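Local coordinates for sugar ABC transporter, sugar-binding protein (Streptococcus pneumoniae, PDB 2I58) that binds the galactose-glucose-fructose trisaccharide raffinose outside the cell and probably delivers it to an ABC importer for uptake, at residues V61-P66 / L281-S286; W162-Y167 / M240-S245; Y185-Q190 / Q351-E356. One frame throughout, in Å; residues are numbered along the deposited sequence.

Interaction 1 of 3, residues V61-P66 / L281-S286. With GLC (alpha-D-glucopyranose), chain C; GLA (alpha-D-galactopyranose), chain B.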
loop_
_atom_site.group_PDB
_atom_site.type_symbol
_atom_site.label_atom_id
_atom_site.label_comp_id
_atom_site.label_asym_id
_atom_site.label_seq_id
_atom_site.Cartn_x
_atom_site.Cartn_y
_atom_site.Cartn_z
ATOM N N VAL A 61 -1.188 1.812 21.425
ATOM C CA VAL A 61 -1.957 1.602 20.223
ATOM C C VAL A 61 -0.941 1.459 19.159
ATOM O O VAL A 61 0.040 2.154 19.167
ATOM C CB VAL A 61 -2.803 2.822 19.862
ATOM C CG1 VAL A 61 -3.660 2.557 18.560
ATOM C CG2 VAL A 61 -3.643 3.285 21.067
ATOM N N VAL A 62 -1.164 0.581 18.206
ATOM C CA VAL A 62 -0.162 0.397 17.142
ATOM C C VAL A 62 -0.770 0.460 15.769
ATOM O O VAL A 62 -1.790 -0.141 15.511
ATOM C CB VAL A 62 0.547 -0.954 17.198
ATOM C CG1 VAL A 62 1.452 -1.094 15.959
ATOM C CG2 VAL A 62 1.336 -1.091 18.475
ATOM N N ASN A 63 -0.113 1.172 14.882
ATOM C CA ASN A 63 -0.551 1.165 13.536
ATOM C C ASN A 63 0.125 -0.005 12.905
ATOM O O ASN A 63 1.278 0.088 12.588
ATOM C CB ASN A 63 -0.199 2.464 12.825
ATOM C CG ASN A 63 -0.428 2.391 11.337
ATOM O OD1 ASN A 63 -1.223 1.589 10.842
ATOM N ND2 ASN A 63 0.310 3.192 10.608
ATOM N N ILE A 64 -0.607 -1.096 12.738
ATOM C CA ILE A 64 -0.081 -2.336 12.182
ATOM C C ILE A 64 -1.009 -2.783 11.022
ATOM O O ILE A 64 -2.233 -2.790 11.158
ATOM C CB ILE A 64 0.045 -3.450 13.272
ATOM C CG1 ILE A 64 0.590 -4.718 12.646
ATOM C CG2 ILE A 64 -1.290 -3.760 13.885
ATOM C CD1 ILE A 64 1.038 -5.767 13.652
ATOM N N TYR A 65 -0.414 -3.169 9.897
ATOM C CA TYR A 65 -1.169 -3.430 8.711
ATOM C C TYR A 65 -1.697 -4.835 8.839
ATOM O O TYR A 65 -0.915 -5.772 8.978
ATOM C CB TYR A 65 -0.316 -3.261 7.480
ATOM C CG TYR A 65 0.274 -1.882 7.398
ATOM C CD1 TYR A 65 -0.509 -0.757 7.133
ATOM C CD2 TYR A 65 1.610 -1.681 7.633
ATOM C CE1 TYR A 65 0.062 0.547 7.078
ATOM C CE2 TYR A 65 2.179 -0.399 7.579
ATOM C CZ TYR A 65 1.408 0.704 7.295
ATOM O OH TYR A 65 2.034 1.917 7.272
ATOM N N PRO A 66 -3.025 -4.997 8.729
ATOM C CA PRO A 66 -3.788 -6.120 9.216
ATOM C C PRO A 66 -3.688 -7.410 8.446
ATOM O O PRO A 66 -4.282 -8.419 8.861
ATOM C CB PRO A 66 -5.208 -5.607 9.114
ATOM C CG PRO A 66 -5.180 -4.753 7.947
ATOM C CD PRO A 66 -3.889 -4.031 8.030
ATOM N N LEU A 281 -4.813 2.925 7.272
ATOM C CA LEU A 281 -4.763 3.413 8.622
ATOM C C LEU A 281 -5.480 2.313 9.363
ATOM O O LEU A 281 -6.716 2.209 9.270
ATOM C CB LEU A 281 -5.417 4.769 8.839
ATOM C CG LEU A 281 -5.301 5.316 10.289
ATOM C CD1 LEU A 281 -3.967 5.985 10.536
ATOM C CD2 LEU A 281 -6.432 6.303 10.546
ATOM N N ALA A 282 -4.696 1.489 10.069
ATOM C CA ALA A 282 -5.210 0.324 10.756
ATOM C C ALA A 282 -4.520 0.177 12.088
ATOM O O ALA A 282 -3.313 0.051 12.119
ATOM C CB ALA A 282 -4.956 -0.905 9.945
ATOM N N TRP A 283 -5.326 0.124 13.152
ATOM C CA TRP A 283 -4.917 0.191 14.534
ATOM C C TRP A 283 -5.375 -1.031 15.264
ATOM O O TRP A 283 -6.480 -1.507 15.023
ATOM C CB TRP A 283 -5.566 1.381 15.200
ATOM C CG TRP A 283 -4.995 2.662 14.714
ATOM C CD1 TRP A 283 -3.962 2.810 13.832
ATOM C CD2 TRP A 283 -5.345 3.988 15.133
ATOM N NE1 TRP A 283 -3.655 4.128 13.682
ATOM C CE2 TRP A 283 -4.490 4.874 14.470
ATOM C CE3 TRP A 283 -6.276 4.503 16.012
ATOM C CZ2 TRP A 283 -4.577 6.264 14.631
ATOM C CZ3 TRP A 283 -6.366 5.881 16.159
ATOM C CH2 TRP A 283 -5.532 6.742 15.475
ATOM N N SER A 284 -4.493 -1.510 16.161
ATOM C CA SER A 284 -4.747 -2.591 17.105
ATOM C C SER A 284 -4.195 -2.146 18.428
ATOM O O SER A 284 -3.268 -1.332 18.442
ATOM C CB SER A 284 -3.979 -3.818 16.690
ATOM O OG SER A 284 -4.328 -4.138 15.373
ATOM N N ILE A 285 -4.714 -2.735 19.511
ATOM C CA ILE A 285 -4.446 -2.283 20.880
ATOM C C ILE A 285 -3.681 -3.287 21.680
ATOM O O ILE A 285 -4.076 -4.463 21.699
ATOM C CB ILE A 285 -5.762 -2.116 21.662
ATOM C CG1 ILE A 285 -6.699 -1.124 20.925
ATOM C CG2 ILE A 285 -5.440 -1.662 23.075
ATOM C CD1 ILE A 285 -7.930 -0.584 21.710
ATOM N N SER A 286 -2.653 -2.863 22.418
ATOM C CA SER A 286 -1.938 -3.836 23.288
ATOM C C SER A 286 -2.863 -4.578 24.279
ATOM O O SER A 286 -3.667 -3.969 24.993
ATOM C CB SER A 286 -0.776 -3.184 24.062
ATOM O OG SER A 286 -0.119 -4.081 24.987
HETATM C C1 GLC C . 4.057 2.573 3.043
HETATM C C2 GLC C . 3.464 3.960 3.066
HETATM C C3 GLC C . 2.405 4.033 4.103
HETATM C C4 GLC C . 1.398 2.906 3.907
HETATM C C5 GLC C . 2.093 1.546 3.789
HETATM C C6 GLC C . 1.136 0.360 3.492
HETATM O O1 GLC C . 4.859 2.448 4.237
HETATM O O2 GLC C . 4.472 4.824 3.480
HETATM O O3 GLC C . 1.872 5.314 3.940
HETATM O O4 GLC C . 0.583 2.867 5.067
HETATM O O5 GLC C . 3.071 1.566 2.792
HETATM O O6 GLC C . 1.927 -0.741 3.410
HETATM C C1 GLA B . 1.644 -1.846 2.511
HETATM C C2 GLA B . 1.768 -3.153 3.300
HETATM C C3 GLA B . 3.236 -3.453 3.556
HETATM C C4 GLA B . 4.005 -3.387 2.268
HETATM C C5 GLA B . 3.819 -2.051 1.580
HETATM C C6 GLA B . 4.435 -2.157 0.199
HETATM O O2 GLA B . 0.981 -3.012 4.516
HETATM O O3 GLA B . 3.345 -4.767 4.061
HETATM O O4 GLA B . 3.505 -4.440 1.404
HETATM O O5 GLA B . 2.463 -1.782 1.328
HETATM O O6 GLA B . 3.858 -1.143 -0.630
#
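Val62 and Ser284 face each other as the hydrogen-bonded pair of two antiparallel strands, 61-63 and 282-285, whose short axes approach to 4.7 Å at 149°. Two backbone bonds join them: Val62 N gives to Ser284 O at 2.9 Å, nearly straight, and Ser284 N gives back to Val62 O at 3.1 Å. Val61 with Ile285 and Asn63 with Trp283 are the flanking non-hydrogen-bonded pairs. Past the strand end the pairing fades into a bond from Ile64 N to Ala282 O that is weak, bent to 131°. A CA-H...O contact from Trp283 CA to Val62 O, 3.3 Å, supplements the bonds.

Side chains meet on both sides of the strand pair. On the Val61 side the packing is apolar: CG1 stands anti to the backbone N (chi1 -179°) and meets Trp283 CB at 4.0 Å, while Trp283 CD1 lies beside CA and CB of Asn63. On the Val62 side, Ile64 CG2 approaches the hydroxyl of Ser284, whose OG is satisfied by Asn108 and the carbonyl of Tyr107. Farther along, a second apolar contact sets Pro66 CD on Ala282 CB at 3.8 Å.

The sugar contacts come from Tyr65. GLC C6 lies over one face of its ring, offset toward the rim, and Tyr65 OH donates a weak bond to GLC O4 at 2.8 Å; GLA O2 approaches Tyr65 CG at 3.2 Å. Glu16, Lys14 and Asp280 also bind the glucose.

In the five-stranded mixed sheet, strand 282-285 runs against its neighbours 61-63 and 109-110. It belongs to the chain's return from the other lobe, and the order 2-1-3-5-4 matches the type II topology of bacterial solute-binding proteins, here with a sugar-binding loop directly after the third strand.

Interaction 2 of 3, residues W162-Y167 / M240-S245. With FRU (beta-D-fructofuranose), chain D.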
loop_
_atom_site.group_PDB
_atom_site.type_symbol
_atom_site.label_atom_id
_atom_site.label_comp_id
_atom_site.label_asym_id
_atom_site.label_seq_id
_atom_site.Cartn_x
_atom_site.Cartn_y
_atom_site.Cartn_z
ATOM N N TRP A 162 10.505 -0.878 -2.164
ATOM C CA TRP A 162 9.092 -1.144 -1.867
ATOM C C TRP A 162 8.088 -0.420 -2.831
ATOM O O TRP A 162 7.011 -0.946 -3.131
ATOM C CB TRP A 162 8.789 -0.829 -0.416
ATOM C CG TRP A 162 9.106 0.533 -0.090
ATOM C CD1 TRP A 162 10.321 1.027 0.254
ATOM C CD2 TRP A 162 8.206 1.637 -0.090
ATOM N NE1 TRP A 162 10.239 2.375 0.500
ATOM C CE2 TRP A 162 8.943 2.777 0.295
ATOM C CE3 TRP A 162 6.837 1.775 -0.359
ATOM C CZ2 TRP A 162 8.365 4.048 0.394
ATOM C CZ3 TRP A 162 6.247 3.064 -0.253
ATOM C CH2 TRP A 162 7.024 4.173 0.114
ATOM N N THR A 163 8.426 0.757 -3.357
ATOM C CA THR A 163 7.451 1.458 -4.149
ATOM C C THR A 163 6.949 0.585 -5.268
ATOM O O THR A 163 5.897 0.910 -5.824
ATOM C CB THR A 163 7.955 2.793 -4.753
ATOM O OG1 THR A 163 9.138 2.575 -5.504
ATOM C CG2 THR A 163 8.265 3.823 -3.672
ATOM N N LEU A 164 7.672 -0.499 -5.608
ATOM C CA LEU A 164 7.290 -1.350 -6.741
ATOM C C LEU A 164 6.728 -2.726 -6.356
ATOM O O LEU A 164 6.397 -3.578 -7.232
ATOM C CB LEU A 164 8.455 -1.501 -7.691
ATOM C CG LEU A 164 8.774 -0.340 -8.636
ATOM C CD1 LEU A 164 9.824 -0.787 -9.582
ATOM C CD2 LEU A 164 7.543 0.151 -9.446
ATOM N N ASN A 165 6.604 -2.951 -5.049
ATOM C CA ASN A 165 5.997 -4.185 -4.537
ATOM C C ASN A 165 4.623 -4.458 -5.162
ATOM O O ASN A 165 4.338 -5.549 -5.691
ATOM C CB ASN A 165 5.840 -4.114 -3.017
ATOM C CG ASN A 165 5.408 -5.428 -2.426
ATOM O OD1 ASN A 165 5.854 -6.499 -2.867
ATOM N ND2 ASN A 165 4.522 -5.370 -1.424
ATOM N N GLY A 166 3.767 -3.457 -5.095
ATOM C CA GLY A 166 2.417 -3.636 -5.617
ATOM C C GLY A 166 2.414 -3.854 -7.101
ATOM O O GLY A 166 1.547 -4.541 -7.618
ATOM N N TYR A 167 3.405 -3.295 -7.789
ATOM C CA TYR A 167 3.460 -3.434 -9.251
ATOM C C TYR A 167 3.643 -4.903 -9.687
ATOM O O TYR A 167 2.764 -5.520 -10.262
ATOM C CB TYR A 167 4.575 -2.551 -9.795
ATOM C CG TYR A 167 4.609 -2.480 -11.283
ATOM C CD1 TYR A 167 3.721 -1.665 -12.006
ATOM C CD2 TYR A 167 5.522 -3.183 -11.971
ATOM C CE1 TYR A 167 3.759 -1.609 -13.413
ATOM C CE2 TYR A 167 5.557 -3.136 -13.372
ATOM C CZ TYR A 167 4.687 -2.361 -14.084
ATOM O OH TYR A 167 4.808 -2.409 -15.439
ATOM N N MET A 240 4.181 9.901 -15.248
ATOM C CA MET A 240 3.448 8.935 -14.467
ATOM C C MET A 240 4.346 8.420 -13.365
ATOM O O MET A 240 5.573 8.474 -13.501
ATOM C CB MET A 240 3.121 7.726 -15.330
ATOM C CG MET A 240 2.351 7.939 -16.588
ATOM S SD MET A 240 2.076 6.306 -17.392
ATOM C CE MET A 240 3.765 5.943 -17.866
ATOM N N THR A 241 3.768 7.843 -12.326
ATOM C CA THR A 241 4.567 7.116 -11.365
ATOM C C THR A 241 3.739 6.015 -10.702
ATOM O O THR A 241 2.643 6.293 -10.246
ATOM C CB THR A 241 5.262 8.104 -10.349
ATOM O OG1 THR A 241 6.151 7.383 -9.468
ATOM C CG2 THR A 241 4.246 8.875 -9.556
ATOM N N PRO A 242 4.257 4.745 -10.671
ATOM C CA PRO A 242 3.564 3.575 -10.138
ATOM C C PRO A 242 3.803 3.569 -8.649
ATOM O O PRO A 242 4.932 3.685 -8.223
ATOM C CB PRO A 242 4.311 2.415 -10.776
ATOM C CG PRO A 242 5.657 2.842 -10.786
ATOM C CD PRO A 242 5.607 4.337 -11.089
ATOM N N ASN A 243 2.713 3.530 -7.894
ATOM C CA ASN A 243 2.727 3.776 -6.475
ATOM C C ASN A 243 1.335 3.572 -5.981
ATOM O O ASN A 243 0.508 3.145 -6.745
ATOM C CB ASN A 243 3.254 5.172 -6.100
ATOM C CG ASN A 243 4.214 5.098 -4.904
ATOM O OD1 ASN A 243 3.925 4.410 -3.894
ATOM N ND2 ASN A 243 5.387 5.728 -5.038
ATOM N N GLY A 244 1.090 3.862 -4.709
ATOM C CA GLY A 244 -0.171 3.542 -4.045
ATOM C C GLY A 244 -0.857 4.741 -3.453
ATOM O O GLY A 244 -0.274 5.807 -3.256
ATOM N N SER A 245 -2.102 4.541 -3.099
ATOM C CA SER A 245 -2.950 5.653 -2.747
ATOM C C SER A 245 -2.379 6.562 -1.690
ATOM O O SER A 245 -2.898 7.639 -1.456
ATOM C CB SER A 245 -4.263 5.109 -2.201
ATOM O OG SER A 245 -4.055 4.460 -0.947
HETATM C C1 FRU D . 6.992 3.135 3.971
HETATM C C2 FRU D . 6.119 2.079 4.608
HETATM C C3 FRU D . 6.599 2.031 6.048
HETATM C C4 FRU D . 6.349 0.594 6.453
HETATM C C5 FRU D . 6.659 -0.182 5.199
HETATM C C6 FRU D . 5.721 -1.379 5.157
HETATM O O1 FRU D . 8.174 2.376 3.654
HETATM O O3 FRU D . 5.837 2.918 6.855
HETATM O O4 FRU D . 7.192 0.173 7.528
HETATM O O5 FRU D . 6.458 0.726 4.112
HETATM O O6 FRU D . 6.218 -2.476 4.323
#
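Thr163 and Leu164 turn their side chains onto strand 240-244 through different first torsions. In Thr163, chi1 of 55° places OG1 between the backbone N and the carbonyl carbon, where it bonds to Asp160 O, and leaves CG2 to meet Asn243 ND2 at 3.7 Å. In Leu164, chi1 of -77° sets CG beside the backbone N, and the CD2 branch reaches Pro242 CG at 3.5 Å.

The proline ring is thus touched by two residues a turn apart, because Tyr167 CD1 also comes to 4.3 Å from Pro242 CB; the phenol continues past it to bond Val207 O. Asn243 is fixed from its own side: OD1 accepts Gly244 N at 3.0 Å, in the carbonyl plane but at 96° to the C=O, and Trp246 NE1 adds a weak bond.

Trp162 ties this packing to the ligand. Fructose O1 sits over the centre of its indole, 3.5 Å from Trp162 CE2, while Thr163 CG2 lies over the opposite face, offset toward the rim. Thr163 is therefore a second-shell residue, wedged between that indole and Asn243.

Across the two segments the evidence is of van der Waals contact alone: the hydroxyls of Thr163 and Tyr167 and the carboxamide oxygen of Asn243 find their partners elsewhere. Such contact packs the 3-10 turn and the first turn of helix 165-176 against edge strand 240-244.

Interaction 3 of 3, residues Y185-Q190 / Q351-E356. With GLA (alpha-D-galactopyranose), chain B.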
loop_
_atom_site.group_PDB
_atom_site.type_symbol
_atom_site.label_atom_id
_atom_site.label_comp_id
_atom_site.label_asym_id
_atom_site.label_seq_id
_atom_site.Cartn_x
_atom_site.Cartn_y
_atom_site.Cartn_z
ATOM N N TYR A 185 0.886 -20.080 -7.988
ATOM C CA TYR A 185 2.066 -20.135 -8.859
ATOM C C TYR A 185 3.389 -19.951 -8.079
ATOM O O TYR A 185 4.298 -20.778 -8.219
ATOM C CB TYR A 185 1.983 -19.082 -9.973
ATOM C CG TYR A 185 3.170 -19.129 -10.916
ATOM C CD1 TYR A 185 3.375 -20.224 -11.752
ATOM C CD2 TYR A 185 4.105 -18.108 -10.947
ATOM C CE1 TYR A 185 4.474 -20.297 -12.597
ATOM C CE2 TYR A 185 5.208 -18.176 -11.791
ATOM C CZ TYR A 185 5.380 -19.273 -12.617
ATOM O OH TYR A 185 6.472 -19.339 -13.454
ATOM N N LEU A 186 3.483 -18.883 -7.281
ATOM C CA LEU A 186 4.698 -18.559 -6.554
ATOM C C LEU A 186 4.955 -19.426 -5.272
ATOM O O LEU A 186 6.057 -19.932 -5.036
ATOM C CB LEU A 186 4.710 -17.053 -6.181
ATOM C CG LEU A 186 4.619 -15.920 -7.226
ATOM C CD1 LEU A 186 4.633 -14.569 -6.540
ATOM C CD2 LEU A 186 5.727 -15.975 -8.242
ATOM N N ARG A 187 3.927 -19.608 -4.461
ATOM C CA ARG A 187 4.126 -19.931 -3.056
ATOM C C ARG A 187 3.694 -21.334 -2.683
ATOM O O ARG A 187 4.426 -22.002 -1.986
ATOM C CB ARG A 187 3.427 -18.874 -2.180
ATOM C CG ARG A 187 3.126 -19.291 -0.745
ATOM C CD ARG A 187 4.333 -19.240 0.179
ATOM N NE ARG A 187 3.958 -19.639 1.541
ATOM C CZ ARG A 187 4.117 -20.864 2.029
ATOM N NH1 ARG A 187 4.673 -21.811 1.294
ATOM N NH2 ARG A 187 3.742 -21.145 3.263
ATOM N N TYR A 188 2.515 -21.773 -3.126
ATOM C CA TYR A 188 2.013 -23.110 -2.756
ATOM C C TYR A 188 2.325 -24.218 -3.772
ATOM O O TYR A 188 1.787 -25.324 -3.652
ATOM C CB TYR A 188 0.523 -23.067 -2.472
ATOM C CG TYR A 188 0.182 -22.236 -1.268
ATOM C CD1 TYR A 188 0.705 -22.557 -0.020
ATOM C CD2 TYR A 188 -0.678 -21.123 -1.371
ATOM C CE1 TYR A 188 0.401 -21.788 1.108
ATOM C CE2 TYR A 188 -0.994 -20.335 -0.252
ATOM C CZ TYR A 188 -0.448 -20.679 0.988
ATOM O OH TYR A 188 -0.744 -19.936 2.099
ATOM N N SER A 189 3.213 -23.909 -4.727
ATOM C CA SER A 189 3.756 -24.843 -5.727
ATOM C C SER A 189 4.995 -25.618 -5.208
ATOM O O SER A 189 5.461 -25.414 -4.075
ATOM C CB SER A 189 4.172 -24.048 -6.952
ATOM O OG SER A 189 5.133 -23.065 -6.576
ATOM N N GLN A 190 5.532 -26.510 -6.036
ATOM C CA GLN A 190 6.683 -27.318 -5.635
ATOM C C GLN A 190 7.930 -26.468 -5.418
ATOM O O GLN A 190 7.986 -25.371 -5.895
ATOM C CB GLN A 190 6.946 -28.406 -6.689
ATOM C CG GLN A 190 6.011 -29.618 -6.554
ATOM C CD GLN A 190 5.683 -29.919 -5.102
ATOM O OE1 GLN A 190 4.642 -29.484 -4.604
ATOM N NE2 GLN A 190 6.594 -30.607 -4.401
ATOM N N GLN A 351 0.576 -11.841 2.514
ATOM C CA GLN A 351 -0.307 -12.392 3.510
ATOM C C GLN A 351 0.094 -13.799 3.929
ATOM O O GLN A 351 0.012 -14.137 5.110
ATOM C CB GLN A 351 -1.748 -12.426 2.969
ATOM C CG GLN A 351 -2.793 -12.458 4.066
ATOM C CD GLN A 351 -4.195 -12.632 3.574
ATOM O OE1 GLN A 351 -4.455 -12.727 2.372
ATOM N NE2 GLN A 351 -5.125 -12.687 4.510
ATOM N N TYR A 352 0.507 -14.588 2.942
ATOM C CA TYR A 352 0.863 -15.997 3.091
ATOM C C TYR A 352 2.379 -16.273 3.010
ATOM O O TYR A 352 2.821 -17.432 3.168
ATOM C CB TYR A 352 0.088 -16.800 2.036
ATOM C CG TYR A 352 -1.410 -16.651 2.221
ATOM C CD1 TYR A 352 -2.046 -17.140 3.359
ATOM C CD2 TYR A 352 -2.189 -15.989 1.291
ATOM C CE1 TYR A 352 -3.412 -16.976 3.544
ATOM C CE2 TYR A 352 -3.560 -15.838 1.473
ATOM C CZ TYR A 352 -4.145 -16.334 2.587
ATOM O OH TYR A 352 -5.471 -16.178 2.760
ATOM N N TRP A 353 3.158 -15.210 2.797
ATOM C CA TRP A 353 4.624 -15.290 2.803
ATOM C C TRP A 353 5.165 -15.100 4.232
ATOM O O TRP A 353 4.436 -14.674 5.109
ATOM C CB TRP A 353 5.248 -14.227 1.880
ATOM C CG TRP A 353 4.667 -14.172 0.506
ATOM C CD1 TRP A 353 3.771 -15.040 -0.045
ATOM C CD2 TRP A 353 4.963 -13.220 -0.507
ATOM N NE1 TRP A 353 3.462 -14.662 -1.298
ATOM C CE2 TRP A 353 4.183 -13.546 -1.620
ATOM C CE3 TRP A 353 5.776 -12.089 -0.562
ATOM C CZ2 TRP A 353 4.206 -12.795 -2.808
ATOM C CZ3 TRP A 353 5.796 -11.330 -1.740
ATOM C CH2 TRP A 353 5.025 -11.705 -2.854
ATOM N N THR A 354 6.449 -15.384 4.432
ATOM C CA THR A 354 7.117 -15.193 5.722
ATOM C C THR A 354 7.768 -13.783 5.878
ATOM O O THR A 354 8.035 -13.306 6.980
ATOM C CB THR A 354 8.153 -16.284 5.879
ATOM O OG1 THR A 354 9.026 -16.235 4.744
ATOM C CG2 THR A 354 7.463 -17.658 5.928
ATOM N N SER A 355 7.998 -13.135 4.739
ATOM C CA SER A 355 8.536 -11.754 4.646
ATOM C C SER A 355 8.299 -11.191 3.242
ATOM O O SER A 355 7.854 -11.907 2.361
ATOM C CB SER A 355 10.050 -11.751 4.892
ATOM O OG SER A 355 10.655 -12.814 4.147
ATOM N N GLU A 356 8.654 -9.929 3.027
ATOM C CA GLU A 356 8.535 -9.338 1.693
ATOM C C GLU A 356 9.757 -8.523 1.235
ATOM O O GLU A 356 9.758 -8.054 0.107
ATOM C CB GLU A 356 7.283 -8.447 1.618
ATOM C CG GLU A 356 7.178 -7.397 2.783
ATOM C CD GLU A 356 5.980 -6.402 2.628
ATOM O OE1 GLU A 356 5.329 -6.417 1.530
ATOM O OE2 GLU A 356 5.724 -5.618 3.610
HETATM C C1 GLA B . 1.644 -1.846 2.511
HETATM C C2 GLA B . 1.768 -3.153 3.300
HETATM C C3 GLA B . 3.236 -3.453 3.556
HETATM C C4 GLA B . 4.005 -3.387 2.268
HETATM C C5 GLA B . 3.819 -2.051 1.580
HETATM C C6 GLA B . 4.435 -2.157 0.199
HETATM O O2 GLA B . 0.981 -3.012 4.516
HETATM O O3 GLA B . 3.345 -4.767 4.061
HETATM O O4 GLA B . 3.505 -4.440 1.404
HETATM O O5 GLA B . 2.463 -1.782 1.328
HETATM O O6 GLA B . 3.858 -1.143 -0.630
#
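Leu186, at the end of helix 179-186, puts CD1 against the indole of Trp353, 4.2 Å from CZ2. That ring is enclosed further by Phe359, Phe382 and Phe383, and its NE1 bonds Asn183 in the same helix as Leu186.

Arg187 carries the polar link. Its chain bends at chi2 (78°), which swings the guanidinium toward the loop so that NE donates to Tyr352 O at 3.0 Å. The bond is almost straight, 174° at the hydrogen. Tyr352 O lies within the guanidinium plane, yet the donor stands 39° out of the carbonyl plane and so does not follow a lone pair. Arg187 CD meanwhile passes 4.2 Å from Trp353 CD1.

Tyr188 lays its ring edge atom CE1 over the centre of the Arg187 guanidinium and extends to Tyr352, where its OH is 3.2 Å from Tyr352 CB. Ser189 then folds back, OG donating to Tyr185 O at 2.9 Å across the helix end.

Farther along the opposing loop, Glu356 is the N-cap residue of helix 357-369. Its carboxylate grips two hydroxyls of the galactose, OE1 taking GLA O4 at 2.7 Å and OE2 taking GLA O3 at 2.6 Å.

One charged donor on a main-chain carbonyl, supported by aromatic and aliphatic packing, thus ties the loop to the end of helix 179-186 at Tyr352-Trp353, while the carboxylate a few residues on accepts hydrogen bonds from neighbouring hydroxyls, consistent with a part in sugar recognition.

Overall arrangement
From the N terminus, the chain passes 61-66, then 162-167 and 185-190, before any loop closes. Segment 240-245 closes interaction 2, and 281-286 closes interaction 1 around it, so the second loop lies wholly within the first. Interaction 3 closes last, at 351-356, and its loop crosses both others. Interaction 1 joins strands in one lobe; interactions 2 and 3 join helices, strand and loop in the other, and they touch where Asn165 ND2 comes 3.2 Å from Glu356 OE1. Interactions 1 and 3 do not touch, their nearest atoms being about 6 Å apart, but both contact the galactose, which bridges the two lobes.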